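Toll-like receptor 13 (Mus musculus, PDB 4Z0C) binds bacterial 23S ribosomal RNA and signals through MYD88 and TRAF6 to activate NF-kappa-B, cytokine secretion and the inflammatory response. Local coordinates at residues 537-542 / 562-567; 529-534 / 555-560; 584-589 / 610-615. All coordinates share one frame; numbering follows the deposited sequence.

Contact 1 (537-542 / 562-567); sequences HGIQVV and PSVFLD. With nucleotides of chain D.
Val-541 and Phe-565 stand on the same face of a small parallel sheet, with CG2 of Val-541 4.2 Å from CD2 of the ring, and together they make an apolar seat for the base of C10 of RNA chain D. The base lies over one face of the Phe-565 ring, its C5 above the ring centre, while Val-541 approaches the O2 and sugar side. Phenylalanine gives a flat stacking surface; Asp-567 adds base recognition, its OD1 accepting from N4 of C10 at 3.1 Å. OD2 of Asp-567 is only 2.7 Å from N3 of C10, consistent with a proton shared between two nominal acceptors. The next cytidine, C11 of chain D, gives its N4 to OE1 of Gln-540. A glutamine suits this place because its other end is also used: NE2 donates to His-537 O at 2.7 Å, a bond that fixes the rotation of the amide. The same carbonyl takes a water that bridges to OG of Ser-563.

These side chains project from the flank of the leucine-rich-repeat solenoid, where repeats 21 and 22 add a short lateral sheet beside the strands that line the concave surface. Phe-565 N bonds to Gln-540 O at 2.9 Å, Val-542 N to Phe-565 O at 3.1 Å, and Gln-540 N to Ser-563 O. On the inner side Val-542 lays CG2 4.0 Å from CD2 of Leu-566, and Ile-539 meets Val-564, branched aliphatic residues suited to the solenoid core. Just before the strands, the CA of Gly-538 sits against CD of Pro-562, and its positive phi (74°) is readily adopted by glycine. Strand 592-594 extends the sheet, Tyr-593 touching both Phe-565 and Asp-567.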
loop_
_atom_site.group_PDB
_atom_site.type_symbol
_atom_site.label_atom_id
_atom_site.label_comp_id
_atom_site.label_asym_id
_atom_site.label_seq_id
_atom_site.Cartn_x
_atom_site.Cartn_y
_atom_site.Cartn_z
ATOM N N HIS A 537 -6.280 -3.708 5.215
ATOM C CA HIS A 537 -6.833 -4.996 5.618
ATOM C C HIS A 537 -8.335 -4.926 5.602
ATOM O O HIS A 537 -8.993 -5.641 6.333
ATOM C CB HIS A 537 -6.329 -5.377 7.012
ATOM C CG HIS A 537 -4.853 -5.601 7.066
ATOM N ND1 HIS A 537 -4.068 -5.153 8.104
ATOM C CD2 HIS A 537 -4.017 -6.223 6.201
ATOM C CE1 HIS A 537 -2.810 -5.486 7.875
ATOM N NE2 HIS A 537 -2.751 -6.134 6.725
ATOM N N GLY A 538 -8.864 -4.024 4.782
ATOM C CA GLY A 538 -10.296 -3.799 4.674
ATOM C C GLY A 538 -10.784 -3.062 5.893
ATOM O O GLY A 538 -10.166 -3.141 6.946
ATOM N N ILE A 539 -11.892 -2.351 5.754
ATOM C CA ILE A 539 -12.514 -1.667 6.882
ATOM C C ILE A 539 -13.026 -2.713 7.875
ATOM O O ILE A 539 -13.157 -2.442 9.063
ATOM C CB ILE A 539 -13.658 -0.735 6.420
ATOM C CG1 ILE A 539 -14.162 0.152 7.561
ATOM C CG2 ILE A 539 -14.781 -1.535 5.836
ATOM C CD1 ILE A 539 -15.017 1.324 7.081
ATOM N N GLN A 540 -13.270 -3.923 7.381
ATOM C CA GLN A 540 -13.815 -5.009 8.201
ATOM C C GLN A 540 -15.109 -4.641 8.913
ATOM O O GLN A 540 -16.096 -4.293 8.255
ATOM C CB GLN A 540 -12.770 -5.573 9.182
ATOM C CG GLN A 540 -11.801 -6.504 8.483
ATOM C CD GLN A 540 -10.613 -6.878 9.321
ATOM O OE1 GLN A 540 -10.751 -7.455 10.402
ATOM N NE2 GLN A 540 -9.424 -6.561 8.822
ATOM N N VAL A 541 -15.131 -4.744 10.240
ATOM C CA VAL A 541 -16.399 -4.542 10.935
ATOM C C VAL A 541 -16.695 -3.059 11.020
ATOM O O VAL A 541 -16.042 -2.344 11.773
ATOM C CB VAL A 541 -16.420 -5.153 12.362
ATOM C CG1 VAL A 541 -17.872 -5.259 12.879
ATOM C CG2 VAL A 541 -15.718 -6.510 12.390
ATOM N N VAL A 542 -17.645 -2.579 10.225
ATOM C CA VAL A 542 -17.984 -1.164 10.293
ATOM C C VAL A 542 -18.729 -0.868 11.601
ATOM O O VAL A 542 -19.729 -1.497 11.876
ATOM C CB VAL A 542 -18.816 -0.706 9.082
ATOM C CG1 VAL A 542 -19.228 0.731 9.259
ATOM C CG2 VAL A 542 -18.027 -0.893 7.777
ATOM N N PRO A 562 -10.723 -5.388 1.069
ATOM C CA PRO A 562 -10.607 -6.839 1.248
ATOM C C PRO A 562 -11.806 -7.419 1.992
ATOM O O PRO A 562 -12.169 -8.561 1.732
ATOM C CB PRO A 562 -9.339 -6.985 2.085
ATOM C CG PRO A 562 -8.498 -5.833 1.667
ATOM C CD PRO A 562 -9.463 -4.695 1.390
ATOM N N SER A 563 -12.403 -6.647 2.898
ATOM C CA SER A 563 -13.671 -7.029 3.484
ATOM C C SER A 563 -14.476 -5.835 3.989
ATOM O O SER A 563 -13.905 -4.832 4.414
ATOM C CB SER A 563 -13.460 -8.024 4.616
ATOM O OG SER A 563 -12.639 -7.439 5.586
ATOM N N VAL A 564 -15.806 -5.956 3.934
ATOM C CA VAL A 564 -16.710 -4.918 4.425
ATOM C C VAL A 564 -17.880 -5.622 5.082
ATOM O O VAL A 564 -18.599 -6.368 4.427
ATOM C CB VAL A 564 -17.265 -3.998 3.297
ATOM C CG1 VAL A 564 -18.056 -2.856 3.903
ATOM C CG2 VAL A 564 -16.152 -3.428 2.447
ATOM N N PHE A 565 -18.048 -5.421 6.383
ATOM C CA PHE A 565 -19.143 -6.039 7.113
ATOM C C PHE A 565 -20.056 -4.949 7.649
ATOM O O PHE A 565 -19.694 -4.219 8.574
ATOM C CB PHE A 565 -18.623 -6.902 8.271
ATOM C CG PHE A 565 -17.601 -7.929 7.856
ATOM C CD1 PHE A 565 -17.825 -8.760 6.773
ATOM C CD2 PHE A 565 -16.391 -8.033 8.535
ATOM C CE1 PHE A 565 -16.871 -9.697 6.384
ATOM C CE2 PHE A 565 -15.436 -8.972 8.156
ATOM C CZ PHE A 565 -15.673 -9.805 7.078
ATOM N N LEU A 566 -21.241 -4.854 7.058
ATOM C CA LEU A 566 -22.275 -3.919 7.480
ATOM C C LEU A 566 -23.428 -4.760 8.058
ATOM O O LEU A 566 -24.406 -5.060 7.377
ATOM C CB LEU A 566 -22.719 -3.066 6.271
ATOM C CG LEU A 566 -21.638 -2.113 5.725
ATOM C CD1 LEU A 566 -21.664 -1.958 4.197
ATOM C CD2 LEU A 566 -21.766 -0.754 6.393
ATOM N N ASP A 567 -23.276 -5.157 9.320
ATOM C CA ASP A 567 -24.154 -6.125 9.967
ATOM C C ASP A 567 -25.457 -5.524 10.445
ATOM O O ASP A 567 -26.438 -6.236 10.615
ATOM C CB ASP A 567 -23.476 -6.761 11.191
ATOM C CG ASP A 567 -22.171 -7.453 10.861
ATOM O OD1 ASP A 567 -21.973 -7.899 9.710
ATOM O OD2 ASP A 567 -21.354 -7.586 11.790
ATOM P P C D 10 -14.081 -14.250 13.042
ATOM O OP1 C D 10 -14.110 -14.461 14.506
ATOM O OP2 C D 10 -15.011 -15.020 12.173
ATOM O "O5'" C D 10 -14.305 -12.700 12.784
ATOM C "C5'" C D 10 -13.455 -11.744 13.405
ATOM C "C4'" C D 10 -14.251 -10.736 14.188
ATOM O "O4'" C D 10 -15.070 -9.969 13.261
ATOM C "C3'" C D 10 -15.208 -11.322 15.235
ATOM O "O3'" C D 10 -15.225 -10.482 16.390
ATOM C "C2'" C D 10 -16.563 -11.258 14.532
ATOM O "O2'" C D 10 -17.661 -11.137 15.408
ATOM C "C1'" C D 10 -16.417 -10.001 13.673
ATOM N N1 C D 10 -17.275 -10.016 12.483
ATOM C C2 C D 10 -18.426 -9.213 12.469
ATOM O O2 C D 10 -18.687 -8.475 13.431
ATOM N N3 C D 10 -19.233 -9.250 11.393
ATOM C C4 C D 10 -18.946 -10.049 10.368
ATOM N N4 C D 10 -19.797 -10.032 9.329
ATOM C C5 C D 10 -17.789 -10.886 10.356
ATOM C C6 C D 10 -16.982 -10.837 11.423
ATOM P P C D 2 2.929 -9.108 13.050
ATOM O OP1 C D 2 2.508 -8.408 14.281
ATOM O OP2 C D 2 3.639 -10.422 13.023
ATOM O "O5'" C D 2 1.570 -9.297 12.230
ATOM C "C5'" C D 2 1.547 -9.831 10.908
ATOM C "C4'" C D 2 0.424 -9.242 10.089
ATOM O "O4'" C D 2 -0.866 -9.666 10.623
ATOM C "C3'" C D 2 0.392 -7.717 10.054
ATOM O "O3'" C D 2 -0.020 -7.326 8.746
ATOM C "C2'" C D 2 -0.706 -7.372 11.051
ATOM O "O2'" C D 2 -1.299 -6.107 10.871
ATOM C "C1'" C D 2 -1.676 -8.529 10.837
ATOM N N1 C D 2 -2.583 -8.763 11.962
ATOM C C2 C D 2 -3.849 -8.177 11.877
ATOM O O2 C D 2 -4.131 -7.518 10.867
ATOM N N3 C D 2 -4.722 -8.342 12.891
ATOM C C4 C D 2 -4.361 -9.067 13.961
ATOM N N4 C D 2 -5.240 -9.220 14.958
ATOM C C5 C D 2 -3.079 -9.674 14.054
ATOM C C6 C D 2 -2.220 -9.499 13.050
ATOM P P C D 11 -14.870 -11.083 17.843
ATOM O OP1 C D 11 -15.550 -12.390 17.948
ATOM O OP2 C D 11 -15.161 -9.999 18.821
ATOM O "O5'" C D 11 -13.290 -11.364 17.805
ATOM C "C5'" C D 11 -12.342 -10.296 17.812
ATOM C "C4'" C D 11 -10.916 -10.807 17.767
ATOM O "O4'" C D 11 -10.691 -11.531 16.531
ATOM C "C3'" C D 11 -9.806 -9.757 17.777
ATOM O "O3'" C D 11 -9.502 -9.267 19.068
ATOM C "C2'" C D 11 -8.630 -10.499 17.155
ATOM O "O2'" C D 11 -7.984 -11.312 18.123
ATOM C "C1'" C D 11 -9.334 -11.413 16.148
ATOM N N1 C D 11 -9.237 -10.906 14.762
ATOM C C2 C D 11 -8.077 -11.276 14.098
ATOM O O2 C D 11 -7.257 -11.970 14.707
ATOM N N3 C D 11 -7.878 -10.889 12.823
ATOM C C4 C D 11 -8.781 -10.132 12.212
ATOM N N4 C D 11 -8.502 -9.790 10.944
ATOM C C5 C D 11 -9.980 -9.721 12.870
ATOM C C6 C D 11 -10.174 -10.125 14.137
HETATM O O HOH W 1 -9.837 -8.553 5.542
HETATM O O HOH W 2 -21.031 -4.271 11.042
#

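Contact 2 (529-534 / 555-560); sequences QLNLEG and ELLLGK. With nucleotides of chain C.
Glu-533 crosses over Leu-557, bringing OE2 to 3.4 Å from its CB, so that the aliphatic residue flanks a carboxylate aimed at RNA. OE1 accepts a nearly straight bond (168°) from N6 of A5 of chain C at 2.9 Å, while OE2 lies 2.7 Å from N1 of the same adenine. So short an approach between nominal acceptors would be explained if a proton were shared there. The chain of Glu-533 is extended beyond CG, which carries the acid to the base. Asn-531 positions this residue: its OD1 accepts from Glu-533 N at 2.8 Å, closing an Asx turn at the end of the strand.

Beneath lie two parallel strands only 2° apart, joined by Leu-530 N to Glu-555 O, Leu-557 N to Leu-530 O and Leu-532 N to Leu-557 O. On the face turned from the RNA, Leu-530 and Leu-556 run side by side, as do Leu-532 and Leu-558, the consensus leucines of a leucine-rich repeat. Asn-561 ties the turns together by donating to the carbonyls of Leu-532 and Leu-558. Strand 529-531 lies between strands 500-502 and 555-557 of the concave surface, with Phe-546 and Phe-571 packed against the leucines behind.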
loop_
_atom_site.group_PDB
_atom_site.type_symbol
_atom_site.label_atom_id
_atom_site.label_comp_id
_atom_site.label_asym_id
_atom_site.label_seq_id
_atom_site.Cartn_x
_atom_site.Cartn_y
_atom_site.Cartn_z
ATOM N N GLN A 529 -19.271 13.951 -0.433
ATOM C CA GLN A 529 -18.542 12.769 -0.905
ATOM C C GLN A 529 -17.536 12.243 0.114
ATOM O O GLN A 529 -16.735 12.988 0.671
ATOM C CB GLN A 529 -17.840 13.047 -2.229
ATOM C CG GLN A 529 -18.702 13.821 -3.200
ATOM C CD GLN A 529 -18.126 13.874 -4.614
ATOM O OE1 GLN A 529 -17.080 14.482 -4.863
ATOM N NE2 GLN A 529 -18.824 13.236 -5.549
ATOM N N LEU A 530 -17.615 10.943 0.368
ATOM C CA LEU A 530 -16.719 10.273 1.285
ATOM C C LEU A 530 -16.071 9.096 0.583
ATOM O O LEU A 530 -16.760 8.209 0.079
ATOM C CB LEU A 530 -17.512 9.781 2.501
ATOM C CG LEU A 530 -16.814 8.962 3.582
ATOM C CD1 LEU A 530 -15.508 9.628 4.043
ATOM C CD2 LEU A 530 -17.780 8.755 4.761
ATOM N N ASN A 531 -14.746 9.076 0.556
ATOM C CA ASN A 531 -14.032 7.932 -0.005
ATOM C C ASN A 531 -13.346 7.103 1.094
ATOM O O ASN A 531 -12.479 7.605 1.792
ATOM C CB ASN A 531 -13.013 8.414 -1.034
ATOM C CG ASN A 531 -12.278 7.279 -1.720
ATOM O OD1 ASN A 531 -12.019 6.234 -1.117
ATOM N ND2 ASN A 531 -11.905 7.495 -2.989
ATOM N N LEU A 532 -13.735 5.834 1.238
ATOM C CA LEU A 532 -13.102 4.936 2.217
ATOM C C LEU A 532 -12.631 3.667 1.528
ATOM O O LEU A 532 -12.599 2.601 2.121
ATOM C CB LEU A 532 -14.056 4.573 3.339
ATOM C CG LEU A 532 -14.472 5.708 4.265
ATOM C CD1 LEU A 532 -15.662 5.258 5.095
ATOM C CD2 LEU A 532 -13.334 6.106 5.146
ATOM N N GLU A 533 -12.278 3.783 0.259
ATOM C CA GLU A 533 -11.861 2.618 -0.491
ATOM C C GLU A 533 -10.537 2.014 -0.018
ATOM O O GLU A 533 -9.657 2.708 0.497
ATOM C CB GLU A 533 -11.733 2.976 -1.969
ATOM C CG GLU A 533 -12.979 3.581 -2.575
ATOM C CD GLU A 533 -12.896 3.642 -4.087
ATOM O OE1 GLU A 533 -11.798 3.400 -4.638
ATOM O OE2 GLU A 533 -13.925 3.927 -4.731
ATOM N N GLY A 534 -10.403 0.711 -0.217
ATOM C CA GLY A 534 -9.122 0.043 -0.128
ATOM C C GLY A 534 -8.285 0.216 1.123
ATOM O O GLY A 534 -7.083 0.429 1.007
ATOM N N GLU A 555 -22.521 10.707 -1.985
ATOM C CA GLU A 555 -21.722 9.635 -2.574
ATOM C C GLU A 555 -20.840 8.957 -1.532
ATOM O O GLU A 555 -20.081 9.621 -0.843
ATOM C CB GLU A 555 -20.851 10.193 -3.694
ATOM C CG GLU A 555 -20.154 9.155 -4.555
ATOM C CD GLU A 555 -19.286 9.795 -5.638
ATOM O OE1 GLU A 555 -18.516 10.722 -5.305
ATOM O OE2 GLU A 555 -19.371 9.384 -6.817
ATOM N N LEU A 556 -20.950 7.639 -1.416
ATOM C CA LEU A 556 -20.118 6.854 -0.494
ATOM C C LEU A 556 -19.398 5.791 -1.301
ATOM O O LEU A 556 -20.027 5.043 -2.049
ATOM C CB LEU A 556 -20.968 6.207 0.607
ATOM C CG LEU A 556 -20.350 5.309 1.685
ATOM C CD1 LEU A 556 -19.221 6.011 2.395
ATOM C CD2 LEU A 556 -21.409 4.901 2.691
ATOM N N LEU A 557 -18.071 5.781 -1.219
ATOM C CA LEU A 557 -17.276 4.793 -1.939
ATOM C C LEU A 557 -16.572 3.882 -0.922
ATOM O O LEU A 557 -15.711 4.357 -0.190
ATOM C CB LEU A 557 -16.245 5.484 -2.810
ATOM C CG LEU A 557 -16.667 6.599 -3.763
ATOM C CD1 LEU A 557 -15.466 6.979 -4.537
ATOM C CD2 LEU A 557 -17.792 6.165 -4.702
ATOM N N LEU A 558 -16.972 2.612 -0.846
ATOM C CA LEU A 558 -16.370 1.647 0.064
ATOM C C LEU A 558 -15.762 0.497 -0.746
ATOM O O LEU A 558 -15.418 -0.558 -0.189
ATOM C CB LEU A 558 -17.417 1.080 1.025
ATOM C CG LEU A 558 -18.111 2.032 1.999
ATOM C CD1 LEU A 558 -19.268 1.300 2.682
ATOM C CD2 LEU A 558 -17.162 2.594 3.013
ATOM N N GLY A 559 -15.658 0.686 -2.062
ATOM C CA GLY A 559 -15.102 -0.342 -2.937
ATOM C C GLY A 559 -13.636 -0.695 -2.675
ATOM O O GLY A 559 -12.959 -0.022 -1.904
ATOM N N LYS A 560 -13.153 -1.763 -3.306
ATOM C CA LYS A 560 -11.751 -2.201 -3.210
ATOM C C LYS A 560 -11.248 -2.572 -1.812
ATOM O O LYS A 560 -10.034 -2.678 -1.615
ATOM C CB LYS A 560 -10.792 -1.165 -3.821
ATOM C CG LYS A 560 -11.125 -0.782 -5.256
ATOM C CD LYS A 560 -9.985 -0.081 -5.962
ATOM C CE LYS A 560 -10.352 0.131 -7.424
ATOM N NZ LYS A 560 -10.835 -1.118 -8.086
ATOM P P A C 5 -12.195 6.213 -14.938
ATOM O OP1 A C 5 -12.379 6.518 -16.368
ATOM O OP2 A C 5 -12.175 7.307 -13.936
ATOM O "O5'" A C 5 -13.369 5.270 -14.429
ATOM C "C5'" A C 5 -13.927 4.252 -15.243
ATOM C "C4'" A C 5 -15.241 3.803 -14.676
ATOM O "O4'" A C 5 -14.976 2.889 -13.581
ATOM C "C3'" A C 5 -16.119 4.921 -14.109
ATOM O "O3'" A C 5 -17.501 4.627 -14.332
ATOM C "C2'" A C 5 -15.799 4.887 -12.607
ATOM O "O2'" A C 5 -16.831 5.347 -11.753
ATOM C "C1'" A C 5 -15.489 3.410 -12.365
ATOM N N9 A C 5 -14.457 3.211 -11.345
ATOM C C8 A C 5 -13.150 2.853 -11.573
ATOM N N7 A C 5 -12.437 2.741 -10.475
ATOM C C5 A C 5 -13.335 3.042 -9.468
ATOM C C6 A C 5 -13.184 3.103 -8.081
ATOM N N6 A C 5 -12.022 2.860 -7.475
ATOM N N1 A C 5 -14.265 3.426 -7.340
ATOM C C2 A C 5 -15.411 3.673 -7.976
ATOM N N3 A C 5 -15.673 3.654 -9.280
ATOM C C4 A C 5 -14.584 3.318 -9.982
#

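Contact 3 (584-589 / 610-615); sequences GTKDGD and LENNNL. With nucleotides of chain C.
Glu-611 O accepts from Gly-584 N at 2.8 Å, while its side chain leaves the contact for the RNA. There OE1 receives both N1 and N2 of G8 of chain C, each at 2.8 Å, a forked grip that suits an acid, since both guanine atoms are donors; OE2 is held by Ser-633. Asn-612 follows with a positive phi (52°), a conformation asparagine tolerates well, and its carbonyl receives a weak bond from Lys-586 N.

Asn-613 is the consensus asparagine of its leucine-rich repeat, the residue whose amide stitches successive coils of the solenoid where the chain turns away from the concave strand. Its OD1 takes two donors from opposite faces of the amide plane, Thr-585 N at 2.9 Å and Thr-585 OG1 at 2.6 Å. Its ND2 donates to Ile-582 O and, weakly, to Leu-610 O, so both ends of a buried polar group are satisfied. The hydroxyl of Thr-585 is bonded also to Ser-591. The backbone carries on the stitching as Asn-613 O accepts from Gly-588 N at 2.7 Å.

Asn-614 then lays its CB 3.6 Å from Lys-586 O and packs against Asn-614 of the second subunit, where Lys-586 likewise meets its own counterpart. Leu-615 brings CD1 to 4.2 Å from the CA of Gly-588 and touches Leu-592 of strand 592-594.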
loop_
_atom_site.group_PDB
_atom_site.type_symbol
_atom_site.label_atom_id
_atom_site.label_comp_id
_atom_site.label_asym_id
_atom_site.label_seq_id
_atom_site.Cartn_x
_atom_site.Cartn_y
_atom_site.Cartn_z
ATOM N N GLY A 584 -15.653 -4.996 -5.482
ATOM C CA GLY A 584 -14.277 -5.449 -5.443
ATOM C C GLY A 584 -13.795 -6.097 -4.150
ATOM O O GLY A 584 -12.599 -6.139 -3.929
ATOM N N THR A 585 -14.693 -6.593 -3.296
ATOM C CA THR A 585 -14.255 -7.382 -2.145
ATOM C C THR A 585 -13.838 -8.784 -2.586
ATOM O O THR A 585 -13.028 -9.424 -1.932
ATOM C CB THR A 585 -15.308 -7.446 -1.018
ATOM O OG1 THR A 585 -16.346 -8.395 -1.345
ATOM C CG2 THR A 585 -15.898 -6.061 -0.763
ATOM N N LYS A 586 -14.443 -9.268 -3.666
ATOM C CA LYS A 586 -13.939 -10.423 -4.411
ATOM C C LYS A 586 -14.170 -11.830 -3.854
ATOM O O LYS A 586 -13.865 -12.792 -4.548
ATOM C CB LYS A 586 -12.455 -10.257 -4.764
ATOM C CG LYS A 586 -12.146 -9.144 -5.753
ATOM C CD LYS A 586 -10.787 -9.380 -6.410
ATOM C CE LYS A 586 -10.229 -8.123 -7.096
ATOM N NZ LYS A 586 -9.550 -7.181 -6.141
ATOM N N ASP A 587 -14.687 -11.995 -2.641
ATOM C CA ASP A 587 -15.226 -13.329 -2.321
ATOM C C ASP A 587 -16.355 -13.319 -1.310
ATOM O O ASP A 587 -16.178 -13.648 -0.131
ATOM C CB ASP A 587 -14.155 -14.394 -1.993
ATOM C CG ASP A 587 -13.308 -14.027 -0.825
ATOM O OD1 ASP A 587 -13.356 -12.849 -0.429
ATOM O OD2 ASP A 587 -12.568 -14.906 -0.330
ATOM N N GLY A 588 -17.523 -12.969 -1.846
ATOM C CA GLY A 588 -18.780 -12.816 -1.141
ATOM C C GLY A 588 -18.906 -12.969 0.359
ATOM O O GLY A 588 -18.657 -12.023 1.114
ATOM N N ASP A 589 -19.314 -14.158 0.786
ATOM C CA ASP A 589 -19.703 -14.366 2.169
ATOM C C ASP A 589 -18.555 -14.067 3.128
ATOM O O ASP A 589 -18.767 -13.503 4.202
ATOM C CB ASP A 589 -20.246 -15.782 2.371
ATOM C CG ASP A 589 -21.698 -15.922 1.917
ATOM O OD1 ASP A 589 -22.421 -14.905 1.945
ATOM O OD2 ASP A 589 -22.122 -17.043 1.542
ATOM N N LEU A 610 -22.247 -3.136 -6.856
ATOM C CA LEU A 610 -21.910 -4.221 -5.953
ATOM C C LEU A 610 -21.139 -5.226 -6.780
ATOM O O LEU A 610 -21.383 -6.422 -6.689
ATOM C CB LEU A 610 -23.195 -4.846 -5.417
ATOM C CG LEU A 610 -23.619 -4.632 -3.956
ATOM C CD1 LEU A 610 -23.265 -3.257 -3.430
ATOM C CD2 LEU A 610 -25.099 -4.926 -3.744
ATOM N N GLU A 611 -20.237 -4.712 -7.614
ATOM C CA GLU A 611 -19.531 -5.503 -8.635
ATOM C C GLU A 611 -18.316 -6.257 -8.112
ATOM O O GLU A 611 -17.727 -5.879 -7.107
ATOM C CB GLU A 611 -19.075 -4.592 -9.801
ATOM C CG GLU A 611 -20.052 -3.458 -10.145
ATOM C CD GLU A 611 -19.592 -2.532 -11.292
ATOM O OE1 GLU A 611 -18.422 -2.608 -11.747
ATOM O OE2 GLU A 611 -20.404 -1.677 -11.699
ATOM N N ASN A 612 -17.927 -7.308 -8.822
ATOM C CA ASN A 612 -16.702 -8.032 -8.509
ATOM C C ASN A 612 -16.646 -8.449 -7.044
ATOM O O ASN A 612 -15.628 -8.295 -6.374
ATOM C CB ASN A 612 -15.475 -7.205 -8.864
ATOM C CG ASN A 612 -14.469 -7.991 -9.684
ATOM O OD1 ASN A 612 -13.801 -8.897 -9.183
ATOM N ND2 ASN A 612 -14.358 -7.645 -10.965
ATOM N N ASN A 613 -17.766 -8.952 -6.539
ATOM C CA ASN A 613 -17.815 -9.408 -5.165
ATOM C C ASN A 613 -18.007 -10.904 -5.119
ATOM O O ASN A 613 -18.146 -11.468 -4.037
ATOM C CB ASN A 613 -18.939 -8.725 -4.417
ATOM C CG ASN A 613 -18.560 -7.359 -3.949
ATOM O OD1 ASN A 613 -17.507 -7.182 -3.360
ATOM N ND2 ASN A 613 -19.403 -6.374 -4.229
ATOM N N ASN A 614 -18.016 -11.544 -6.289
ATOM C CA ASN A 614 -18.264 -12.983 -6.364
ATOM C C ASN A 614 -19.493 -13.465 -5.593
ATOM O O ASN A 614 -19.483 -14.553 -5.024
ATOM C CB ASN A 614 -17.019 -13.760 -5.931
ATOM C CG ASN A 614 -16.099 -14.097 -7.091
ATOM O OD1 ASN A 614 -15.597 -15.216 -7.180
ATOM N ND2 ASN A 614 -15.898 -13.150 -8.000
ATOM N N LEU A 615 -20.539 -12.645 -5.570
ATOM C CA LEU A 615 -21.817 -13.005 -4.946
ATOM C C LEU A 615 -22.403 -14.267 -5.581
ATOM O O LEU A 615 -22.393 -14.412 -6.802
ATOM C CB LEU A 615 -22.816 -11.862 -5.122
ATOM C CG LEU A 615 -23.053 -10.797 -4.043
ATOM C CD1 LEU A 615 -21.921 -10.689 -3.041
ATOM C CD2 LEU A 615 -23.361 -9.430 -4.698
ATOM P P G C 8 -14.766 -3.826 -17.470
ATOM O OP1 G C 8 -14.713 -4.463 -18.814
ATOM O OP2 G C 8 -16.039 -3.619 -16.732
ATOM O "O5'" G C 8 -13.823 -4.746 -16.576
ATOM C "C5'" G C 8 -12.449 -4.879 -16.921
ATOM C "C4'" G C 8 -11.684 -5.707 -15.922
ATOM O "O4'" G C 8 -11.566 -4.987 -14.664
ATOM C "C3'" G C 8 -12.309 -7.063 -15.594
ATOM O "O3'" G C 8 -11.338 -8.091 -15.705
ATOM C "C2'" G C 8 -12.740 -6.926 -14.138
ATOM O "O2'" G C 8 -12.650 -8.116 -13.386
ATOM C "C1'" G C 8 -11.779 -5.881 -13.605
ATOM N N9 G C 8 -12.314 -5.194 -12.432
ATOM C C8 G C 8 -11.710 -5.160 -11.200
ATOM N N7 G C 8 -12.445 -4.552 -10.310
ATOM C C5 G C 8 -13.613 -4.194 -10.980
ATOM C C6 G C 8 -14.775 -3.510 -10.520
ATOM O O6 G C 8 -15.020 -3.063 -9.392
ATOM N N1 G C 8 -15.720 -3.350 -11.525
ATOM C C2 G C 8 -15.568 -3.802 -12.808
ATOM N N2 G C 8 -16.599 -3.563 -13.637
ATOM N N3 G C 8 -14.489 -4.443 -13.245
ATOM C C4 G C 8 -13.556 -4.608 -12.290
ATOM P P A C 7 -16.971 0.780 -18.455
ATOM O OP1 A C 7 -16.516 -0.066 -19.584
ATOM O OP2 A C 7 -18.229 0.474 -17.738
ATOM O "O5'" A C 7 -15.798 0.812 -17.377
ATOM C "C5'" A C 7 -14.436 0.767 -17.773
ATOM C "C4'" A C 7 -13.624 -0.079 -16.828
ATOM O "O4'" A C 7 -13.499 0.577 -15.535
ATOM C "C3'" A C 7 -14.211 -1.440 -16.492
ATOM O "O3'" A C 7 -14.005 -2.404 -17.516
ATOM C "C2'" A C 7 -13.526 -1.777 -15.164
ATOM O "O2'" A C 7 -12.202 -2.233 -15.382
ATOM C "C1'" A C 7 -13.451 -0.398 -14.502
ATOM N N9 A C 7 -14.583 -0.174 -13.584
ATOM C C8 A C 7 -15.885 0.070 -13.958
ATOM N N7 A C 7 -16.693 0.244 -12.949
ATOM C C5 A C 7 -15.879 0.085 -11.832
ATOM C C6 A C 7 -16.159 0.135 -10.448
ATOM N N6 A C 7 -17.388 0.380 -9.985
ATOM N N1 A C 7 -15.129 -0.064 -9.570
ATOM C C2 A C 7 -13.905 -0.302 -10.069
ATOM N N3 A C 7 -13.528 -0.380 -11.351
ATOM C C4 A C 7 -14.569 -0.172 -12.201
#

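How the contacts relate
The three contacts join consecutive coils of the receptor's ectodomain: contacts 1 and 2 both link repeats 21 and 22, and contact 3 links repeats 23 and 24. Contact 2 holds the concave strands and contact 1 the lateral ones, their centres 12 Å apart; the segments alternate along the chain. Val-564 connects all three regions, its CG2 lying 4.0 Å from Leu-558 O of contact 2 and 4.2 Å from Thr-585 CG2 of contact 3. Contacts 2 and 3 meet RNA chain C, whereas contact 1 meets chain D, so this part of the solenoid touches two RNA strands. Contact 3 also reaches the second subunit.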